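Local coordinates for protein beta-galactosidase (Bacillus circulans subsp. alkalophilus, PDB 3TTY) that hydrolyses terminal beta-D-galactose residues from beta-galactosides, as a zinc-binding glycoside hydrolase with a TIM barrel that binds galactose, at residues Val399-Leu411 and Tyr423-Tyr435. Residues are numbered along the deposited sequence; the frame is centred on the assembly and turned at random.
Sequences VAVMYDWENRWAL and YVNEVHKYYDALY
Val424 lays CG2 over one face of the Arg408 guanidinium, 3.5 Å from NH1. The hydroxyl of Tyr403 sits at the edge of that guanidinium and accepts from Arg408 NH1 in its plane, nearly straight. Arg408 NE also forms a salt bridge with Glu412. The rings of Tyr403 and Tyr423 meet rim to rim with planes 18° apart, CE1 of Tyr403 lying 3.6 Å from CE2 of Tyr423. The Tyr431 ring takes Val401 CG1 at its edge. The amide of Asn407, whose main polar partner is Met463, stands almost upright to the Tyr423 ring (85°), ND2 3.1 Å from Tyr423 CZ. Tyr423 has CG anti to its backbone N (chi1 178°), which sends the ring across to the start of helix 405-411. There its OH accepts from Asp404 N at 3.2 Å and donates to a water that in turn donates to Met402 O. Asp404 caps this helix, its OD1 receiving Asn407 N at 2.8 Å. With a leucine in place of Tyr423, Asp404 N and the bridging water would probably lose their shared partner. Farther along, Val401 CG2 meets Val427 CG1, and Val399 and Leu434 reach tip to tip. Within the trimerisation domain, helix 423-435 runs antiparallel to strand 399-402, in a beta-alpha-beta crossover to parallel strand 441-444 of the same sheet. Helix 591-604 packs on Leu434, and helix 284-296 of the barrel covers Tyr403 and Tyr431.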
ATOM      1  N   VAL A 399     -11.948  38.986 -12.273  1.00 21.53           N
ATOM      2  CA  VAL A 399     -11.730  38.170 -11.091  1.00 23.18           C
ATOM      3  C   VAL A 399     -10.501  37.280 -11.311  1.00 25.32           C
ATOM      4  O   VAL A 399     -10.365  36.653 -12.364  1.00 25.15           O
ATOM      5  CB  VAL A 399     -12.976  37.308 -10.781  1.00 24.17           C
ATOM      6  CG1 VAL A 399     -12.733  36.403  -9.577  1.00 18.57           C
ATOM      7  CG2 VAL A 399     -14.203  38.196 -10.571  1.00 19.23           C
ATOM      8  N   ALA A 400      -9.606  37.233 -10.324  1.00 20.83           N
ATOM      9  CA  ALA A 400      -8.403  36.403 -10.406  1.00 18.26           C
ATOM     10  C   ALA A 400      -8.318  35.433  -9.235  1.00 22.79           C
ATOM     11  O   ALA A 400      -8.757  35.749  -8.128  1.00 22.04           O
ATOM     12  CB  ALA A 400      -7.165  37.257 -10.456  1.00 16.94           C
ATOM     13  N   VAL A 401      -7.759  34.254  -9.490  1.00 15.06           N
ATOM     14  CA  VAL A 401      -7.467  33.296  -8.435  1.00 21.27           C
ATOM     15  C   VAL A 401      -6.021  32.798  -8.520  1.00 22.59           C
ATOM     16  O   VAL A 401      -5.544  32.339  -9.569  1.00 19.22           O
ATOM     17  CB  VAL A 401      -8.476  32.129  -8.390  1.00 22.18           C
ATOM     18  CG1 VAL A 401      -8.979  31.818  -9.768  1.00 30.74           C
ATOM     19  CG2 VAL A 401      -7.856  30.912  -7.720  1.00 16.19           C
ATOM     20  N   MET A 402      -5.338  32.925  -7.390  1.00 19.05           N
ATOM     21  CA  MET A 402      -3.908  32.723  -7.298  1.00 18.10           C
ATOM     22  C   MET A 402      -3.591  31.275  -7.002  1.00 17.79           C
ATOM     23  O   MET A 402      -4.312  30.605  -6.263  1.00 14.41           O
ATOM     24  CB  MET A 402      -3.329  33.588  -6.175  1.00 17.85           C
ATOM     25  CG  MET A 402      -3.223  35.060  -6.491  1.00 17.50           C
ATOM     26  SD  MET A 402      -2.693  35.995  -5.047  1.00 18.32           S
ATOM     27  CE  MET A 402      -2.295  37.567  -5.799  1.00 16.20           C
ATOM     28  N   TYR A 403      -2.493  30.816  -7.585  1.00 17.14           N
ATOM     29  CA  TYR A 403      -1.983  29.478  -7.383  1.00 17.33           C
ATOM     30  C   TYR A 403      -0.463  29.625  -7.408  1.00 15.29           C
ATOM     31  O   TYR A 403       0.073  30.419  -8.176  1.00 15.90           O
ATOM     32  CB  TYR A 403      -2.459  28.543  -8.517  1.00 14.36           C
ATOM     33  CG  TYR A 403      -1.696  27.240  -8.554  1.00 15.64           C
ATOM     34  CD1 TYR A 403      -1.934  26.245  -7.608  1.00 16.48           C
ATOM     35  CD2 TYR A 403      -0.715  27.015  -9.508  1.00 17.93           C
ATOM     36  CE1 TYR A 403      -1.225  25.064  -7.618  1.00 19.04           C
ATOM     37  CE2 TYR A 403       0.001  25.826  -9.529  1.00 17.50           C
ATOM     38  CZ  TYR A 403      -0.261  24.859  -8.577  1.00 16.43           C
ATOM     39  OH  TYR A 403       0.444  23.684  -8.584  1.00 19.32           O
ATOM     40  N   ASP A 404       0.237  28.868  -6.579  1.00 16.82           N
ATOM     41  CA  ASP A 404       1.691  28.977  -6.526  1.00 15.93           C
ATOM     42  C   ASP A 404       2.320  27.638  -6.213  1.00 16.11           C
ATOM     43  O   ASP A 404       1.896  26.972  -5.270  1.00 15.29           O
ATOM     44  CB  ASP A 404       2.113  29.982  -5.451  1.00 16.21           C
ATOM     45  CG  ASP A 404       3.615  30.208  -5.429  1.00 17.07           C
ATOM     46  OD1 ASP A 404       4.289  29.647  -4.552  1.00 21.26           O
ATOM     47  OD2 ASP A 404       4.127  30.926  -6.306  1.00 17.30           O
ATOM     48  N   TRP A 405       3.353  27.257  -6.963  1.00 15.19           N
ATOM     49  CA  TRP A 405       3.965  25.936  -6.774  1.00 15.77           C
ATOM     50  C   TRP A 405       4.766  25.809  -5.481  1.00 15.51           C
ATOM     51  O   TRP A 405       4.819  24.718  -4.887  1.00 16.29           O
ATOM     52  CB  TRP A 405       4.846  25.526  -7.975  1.00 15.80           C
ATOM     53  CG  TRP A 405       4.125  24.745  -9.025  1.00 14.61           C
ATOM     54  CD1 TRP A 405       4.033  23.386  -9.122  1.00 17.21           C
ATOM     55  CD2 TRP A 405       3.395  25.277 -10.142  1.00 15.60           C
ATOM     56  NE1 TRP A 405       3.290  23.036 -10.236  1.00 16.91           N
ATOM     57  CE2 TRP A 405       2.892  24.179 -10.879  1.00 14.76           C
ATOM     58  CE3 TRP A 405       3.133  26.576 -10.601  1.00 15.41           C
ATOM     59  CZ2 TRP A 405       2.127  24.339 -12.041  1.00 15.54           C
ATOM     60  CZ3 TRP A 405       2.374  26.732 -11.761  1.00 18.25           C
ATOM     61  CH2 TRP A 405       1.878  25.622 -12.464  1.00 13.56           C
ATOM     62  N   GLU A 406       5.397  26.903  -5.050  1.00 16.84           N
ATOM     63  CA  GLU A 406       6.260  26.866  -3.862  1.00 13.68           C
ATOM     64  C   GLU A 406       5.382  26.789  -2.630  1.00 16.81           C
ATOM     65  O   GLU A 406       5.660  26.041  -1.690  1.00 17.28           O
ATOM     66  CB  GLU A 406       7.195  28.076  -3.799  1.00 15.84           C
ATOM     67  CG  GLU A 406       8.265  28.077  -4.897  1.00 20.11           C
ATOM     68  CD  GLU A 406       9.274  29.218  -4.780  1.00 23.09           C
ATOM     69  OE1 GLU A 406       8.885  30.329  -4.368  1.00 29.36           O
ATOM     70  OE2 GLU A 406      10.464  29.003  -5.108  1.00 23.10           O
ATOM     71  N   ASN A 407       4.300  27.550  -2.649  1.00 15.19           N
ATOM     72  CA  ASN A 407       3.277  27.414  -1.621  1.00 18.68           C
ATOM     73  C   ASN A 407       2.761  25.970  -1.561  1.00 19.23           C
ATOM     74  O   ASN A 407       2.607  25.398  -0.480  1.00 19.21           O
ATOM     75  CB  ASN A 407       2.125  28.369  -1.918  1.00 16.59           C
ATOM     76  CG  ASN A 407       1.028  28.299  -0.883  1.00 19.94           C
ATOM     77  OD1 ASN A 407       1.297  28.296   0.315  1.00 21.38           O
ATOM     78  ND2 ASN A 407      -0.230  28.247  -1.343  1.00 18.03           N
ATOM     79  N   ARG A 408       2.501  25.385  -2.731  1.00 15.45           N
ATOM     80  CA  ARG A 408       2.041  24.002  -2.813  1.00 15.80           C
ATOM     81  C   ARG A 408       3.028  23.019  -2.174  1.00 18.00           C
ATOM     82  O   ARG A 408       2.642  22.188  -1.353  1.00 19.79           O
ATOM     83  CB  ARG A 408       1.787  23.606  -4.270  1.00 14.78           C
ATOM     84  CG  ARG A 408       1.374  22.151  -4.433  1.00 17.50           C
ATOM     85  CD  ARG A 408       0.823  21.856  -5.829  1.00 20.79           C
ATOM     86  NE  ARG A 408       0.328  20.484  -5.957  1.00 23.58           N
ATOM     87  CZ  ARG A 408      -0.192  19.978  -7.076  1.00 22.01           C
ATOM     88  NH1 ARG A 408      -0.288  20.731  -8.165  1.00 18.64           N
ATOM     89  NH2 ARG A 408      -0.605  18.719  -7.113  1.00 18.73           N
ATOM     90  N   TRP A 409       4.295  23.105  -2.566  1.00 14.67           N
ATOM     91  CA  TRP A 409       5.331  22.244  -2.006  1.00 15.21           C
ATOM     92  C   TRP A 409       5.408  22.332  -0.480  1.00 19.64           C
ATOM     93  O   TRP A 409       5.449  21.304   0.213  1.00 16.20           O
ATOM     94  CB  TRP A 409       6.691  22.602  -2.591  1.00 14.98           C
ATOM     95  CG  TRP A 409       6.827  22.306  -4.055  1.00 18.31           C
ATOM     96  CD1 TRP A 409       6.096  21.409  -4.785  1.00 18.00           C
ATOM     97  CD2 TRP A 409       7.744  22.919  -4.969  1.00 15.52           C
ATOM     98  NE1 TRP A 409       6.514  21.426  -6.094  1.00 20.56           N
ATOM     99  CE2 TRP A 409       7.524  22.341  -6.233  1.00 18.48           C
ATOM    100  CE3 TRP A 409       8.731  23.901  -4.837  1.00 13.36           C
ATOM    101  CZ2 TRP A 409       8.264  22.700  -7.359  1.00 19.48           C
ATOM    102  CZ3 TRP A 409       9.453  24.265  -5.945  1.00 17.85           C
ATOM    103  CH2 TRP A 409       9.224  23.662  -7.197  1.00 20.47           C
ATOM    104  N   ALA A 410       5.445  23.552   0.044  1.00 13.42           N
ATOM    105  CA  ALA A 410       5.488  23.730   1.498  1.00 19.30           C
ATOM    106  C   ALA A 410       4.253  23.125   2.188  1.00 21.01           C
ATOM    107  O   ALA A 410       4.378  22.404   3.188  1.00 18.22           O
ATOM    108  CB  ALA A 410       5.655  25.194   1.862  1.00 18.88           C
ATOM    109  N   LEU A 411       3.068  23.393   1.640  1.00 17.65           N
ATOM    110  CA  LEU A 411       1.845  22.796   2.178  1.00 17.19           C
ATOM    111  C   LEU A 411       1.898  21.281   2.142  1.00 19.56           C
ATOM    112  O   LEU A 411       1.551  20.621   3.110  1.00 20.73           O
ATOM    113  CB  LEU A 411       0.616  23.269   1.406  1.00 20.45           C
ATOM    114  CG  LEU A 411       0.022  24.609   1.815  1.00 19.43           C
ATOM    115  CD1 LEU A 411      -1.165  24.928   0.933  1.00 20.38           C
ATOM    116  CD2 LEU A 411      -0.378  24.584   3.289  1.00 17.15           C
ATOM    117  N   TYR A 423      -4.322  21.274  -1.159  1.00 19.60           N
ATOM    118  CA  TYR A 423      -4.201  22.639  -1.683  1.00 18.89           C
ATOM    119  C   TYR A 423      -4.992  22.845  -2.962  1.00 21.50           C
ATOM    120  O   TYR A 423      -5.834  23.749  -3.046  1.00 21.27           O
ATOM    121  CB  TYR A 423      -2.736  22.998  -1.913  1.00 17.06           C
ATOM    122  CG  TYR A 423      -2.473  24.373  -2.506  1.00 15.90           C
ATOM    123  CD1 TYR A 423      -3.079  25.508  -1.990  1.00 16.90           C
ATOM    124  CD2 TYR A 423      -1.568  24.532  -3.551  1.00 17.34           C
ATOM    125  CE1 TYR A 423      -2.811  26.771  -2.516  1.00 14.70           C
ATOM    126  CE2 TYR A 423      -1.286  25.777  -4.077  1.00 14.01           C
ATOM    127  CZ  TYR A 423      -1.912  26.893  -3.557  1.00 16.84           C
ATOM    128  OH  TYR A 423      -1.648  28.126  -4.101  1.00 13.63           O
ATOM    129  N   VAL A 424      -4.718  22.011  -3.957  1.00 17.97           N
ATOM    130  CA  VAL A 424      -5.382  22.149  -5.245  1.00 23.78           C
ATOM    131  C   VAL A 424      -6.901  22.010  -5.114  1.00 21.05           C
ATOM    132  O   VAL A 424      -7.653  22.768  -5.747  1.00 22.70           O
ATOM    133  CB  VAL A 424      -4.807  21.178  -6.314  1.00 25.40           C
ATOM    134  CG1 VAL A 424      -5.640  21.212  -7.567  1.00 21.89           C
ATOM    135  CG2 VAL A 424      -3.352  21.537  -6.629  1.00 18.84           C
ATOM    136  N   ASN A 425      -7.358  21.073  -4.285  1.00 18.76           N
ATOM    137  CA  ASN A 425      -8.800  20.913  -4.072  1.00 20.13           C
ATOM    138  C   ASN A 425      -9.440  22.220  -3.582  1.00 21.21           C
ATOM    139  O   ASN A 425     -10.495  22.631  -4.076  1.00 21.90           O
ATOM    140  CB  ASN A 425      -9.120  19.771  -3.092  1.00 21.31           C
ATOM    141  CG  ASN A 425      -9.044  18.387  -3.745  1.00 31.51           C
ATOM    142  OD1 ASN A 425      -9.117  17.362  -3.060  1.00 31.61           O
ATOM    143  ND2 ASN A 425      -8.888  18.352  -5.067  1.00 26.91           N
ATOM    144  N   GLU A 426      -8.802  22.863  -2.605  1.00 22.76           N
ATOM    145  CA  GLU A 426      -9.287  24.140  -2.084  1.00 20.68           C
ATOM    146  C   GLU A 426      -9.275  25.217  -3.155  1.00 17.68           C
ATOM    147  O   GLU A 426     -10.251  25.938  -3.306  1.00 20.68           O
ATOM    148  CB  GLU A 426      -8.483  24.591  -0.863  1.00 19.90           C
ATOM    149  CG  GLU A 426      -8.527  23.607   0.281  1.00 16.91           C
ATOM    150  CD  GLU A 426      -9.941  23.370   0.798  1.00 21.89           C
ATOM    151  OE1 GLU A 426     -10.633  24.347   1.176  1.00 19.32           O
ATOM    152  OE2 GLU A 426     -10.365  22.195   0.824  1.00 22.91           O
ATOM    153  N   VAL A 427      -8.185  25.325  -3.911  1.00 18.85           N
ATOM    154  CA  VAL A 427      -8.140  26.329  -4.969  1.00 18.44           C
ATOM    155  C   VAL A 427      -9.301  26.095  -5.944  1.00 21.70           C
ATOM    156  O   VAL A 427      -9.981  27.037  -6.352  1.00 19.23           O
ATOM    157  CB  VAL A 427      -6.782  26.350  -5.728  1.00 18.73           C
ATOM    158  CG1 VAL A 427      -6.877  27.235  -6.965  1.00 20.12           C
ATOM    159  CG2 VAL A 427      -5.657  26.855  -4.827  1.00 20.68           C
ATOM    160  N   HIS A 428      -9.538  24.830  -6.289  1.00 19.04           N
ATOM    161  CA  HIS A 428     -10.626  24.465  -7.188  1.00 19.53           C
ATOM    162  C   HIS A 428     -12.029  24.759  -6.630  1.00 21.71           C
ATOM    163  O   HIS A 428     -12.933  25.106  -7.386  1.00 24.11           O
ATOM    164  CB  HIS A 428     -10.511  22.992  -7.615  1.00 21.79           C
ATOM    165  CG  HIS A 428     -11.621  22.534  -8.512  1.00 28.37           C
ATOM    166  ND1 HIS A 428     -12.525  21.559  -8.146  1.00 22.88           N
ATOM    167  CD2 HIS A 428     -11.981  22.930  -9.761  1.00 20.68           C
ATOM    168  CE1 HIS A 428     -13.392  21.374  -9.124  1.00 24.69           C
ATOM    169  NE2 HIS A 428     -13.081  22.194 -10.115  1.00 24.79           N
ATOM    170  N   LYS A 429     -12.224  24.623  -5.322  1.00 20.69           N
ATOM    171  CA  LYS A 429     -13.545  24.911  -4.749  1.00 20.64           C
ATOM    172  C   LYS A 429     -13.946  26.344  -5.068  1.00 22.47           C
ATOM    173  O   LYS A 429     -15.119  26.627  -5.318  1.00 21.16           O
ATOM    174  CB  LYS A 429     -13.575  24.687  -3.238  1.00 18.78           C
ATOM    175  CG  LYS A 429     -13.520  23.231  -2.823  1.00 22.39           C
ATOM    176  CD  LYS A 429     -13.389  23.101  -1.315  1.00 20.46           C
ATOM    177  CE  LYS A 429     -13.441  21.642  -0.903  1.00 20.45           C
ATOM    178  NZ  LYS A 429     -13.014  21.455   0.492  1.00 17.50           N
ATOM    179  N   TYR A 430     -12.966  27.245  -5.065  1.00 21.84           N
ATOM    180  CA  TYR A 430     -13.241  28.651  -5.344  1.00 22.61           C
ATOM    181  C   TYR A 430     -13.408  28.874  -6.840  1.00 23.55           C
ATOM    182  O   TYR A 430     -14.282  29.628  -7.271  1.00 25.04           O
ATOM    183  CB  TYR A 430     -12.150  29.564  -4.757  1.00 18.28           C
ATOM    184  CG  TYR A 430     -12.346  29.812  -3.273  1.00 21.63           C
ATOM    185  CD1 TYR A 430     -13.076  30.910  -2.816  1.00 22.63           C
ATOM    186  CD2 TYR A 430     -11.845  28.928  -2.332  1.00 17.59           C
ATOM    187  CE1 TYR A 430     -13.285  31.116  -1.458  1.00 18.53           C
ATOM    188  CE2 TYR A 430     -12.044  29.130  -0.985  1.00 18.22           C
ATOM    189  CZ  TYR A 430     -12.757  30.225  -0.549  1.00 21.04           C
ATOM    190  OH  TYR A 430     -12.948  30.413   0.806  1.00 16.47           O
ATOM    191  N   TYR A 431     -12.572  28.212  -7.633  1.00 20.72           N
ATOM    192  CA  TYR A 431     -12.670  28.327  -9.083  1.00 23.06           C
ATOM    193  C   TYR A 431     -14.006  27.773  -9.612  1.00 22.17           C
ATOM    194  O   TYR A 431     -14.641  28.390 -10.450  1.00 19.65           O
ATOM    195  CB  TYR A 431     -11.494  27.636  -9.766  1.00 20.12           C
ATOM    196  CG  TYR A 431     -11.454  27.870 -11.262  1.00 25.88           C
ATOM    197  CD1 TYR A 431     -10.797  28.976 -11.793  1.00 25.07           C
ATOM    198  CD2 TYR A 431     -12.084  26.991 -12.145  1.00 21.35           C
ATOM    199  CE1 TYR A 431     -10.753  29.194 -13.161  1.00 23.24           C
ATOM    200  CE2 TYR A 431     -12.043  27.203 -13.513  1.00 20.78           C
ATOM    201  CZ  TYR A 431     -11.384  28.304 -14.014  1.00 21.55           C
ATOM    202  OH  TYR A 431     -11.350  28.525 -15.364  1.00 22.44           O
ATOM    203  N   ASP A 432     -14.405  26.611  -9.102  1.00 22.51           N
ATOM    204  CA  ASP A 432     -15.674  25.971  -9.437  1.00 20.67           C
ATOM    205  C   ASP A 432     -16.822  26.950  -9.233  1.00 25.39           C
ATOM    206  O   ASP A 432     -17.630  27.175 -10.132  1.00 25.99           O
ATOM    207  CB  ASP A 432     -15.870  24.757  -8.532  1.00 21.64           C
ATOM    208  CG  ASP A 432     -16.868  23.752  -9.083  1.00 28.74           C
ATOM    209  OD1 ASP A 432     -16.893  23.529 -10.313  1.00 27.19           O
ATOM    210  OD2 ASP A 432     -17.621  23.162  -8.270  1.00 30.80           O
ATOM    211  N   ALA A 433     -16.877  27.545  -8.046  1.00 21.34           N
ATOM    212  CA  ALA A 433     -17.933  28.482  -7.693  1.00 20.73           C
ATOM    213  C   ALA A 433     -18.057  29.602  -8.719  1.00 24.76           C
ATOM    214  O   ALA A 433     -19.162  30.050  -9.023  1.00 28.73           O
ATOM    215  CB  ALA A 433     -17.691  29.060  -6.288  1.00 20.79           C
ATOM    216  N   LEU A 434     -16.928  30.060  -9.247  1.00 22.78           N
ATOM    217  CA  LEU A 434     -16.956  31.084 -10.285  1.00 24.47           C
ATOM    218  C   LEU A 434     -17.437  30.460 -11.595  1.00 26.48           C
ATOM    219  O   LEU A 434     -18.323  30.995 -12.261  1.00 22.03           O
ATOM    220  CB  LEU A 434     -15.578  31.721 -10.454  1.00 22.71           C
ATOM    221  CG  LEU A 434     -15.123  32.642  -9.302  1.00 24.84           C
ATOM    222  CD1 LEU A 434     -13.612  32.647  -9.155  1.00 18.46           C
ATOM    223  CD2 LEU A 434     -15.624  34.060  -9.515  1.00 21.73           C
ATOM    224  N   TYR A 435     -16.849  29.315 -11.937  1.00 23.72           N
ATOM    225  CA  TYR A 435     -17.195  28.562 -13.135  1.00 24.78           C
ATOM    226  C   TYR A 435     -18.708  28.410 -13.254  1.00 24.32           C
ATOM    227  O   TYR A 435     -19.277  28.680 -14.304  1.00 23.83           O
ATOM    228  CB  TYR A 435     -16.493  27.200 -13.082  1.00 19.99           C
ATOM    229  CG  TYR A 435     -16.859  26.169 -14.125  1.00 16.90           C
ATOM    230  CD1 TYR A 435     -16.093  26.012 -15.275  1.00 22.24           C
ATOM    231  CD2 TYR A 435     -17.922  25.296 -13.925  1.00 22.92           C
ATOM    232  CE1 TYR A 435     -16.402  25.043 -16.227  1.00 21.38           C
ATOM    233  CE2 TYR A 435     -18.250  24.324 -14.871  1.00 21.59           C
ATOM    234  CZ  TYR A 435     -17.478  24.204 -16.019  1.00 25.02           C
ATOM    235  OH  TYR A 435     -17.779  23.244 -16.955  1.00 29.18           O
TER
HETATM  236  O   HOH W   1      -3.488  29.948  -3.620  1.00 13.31           O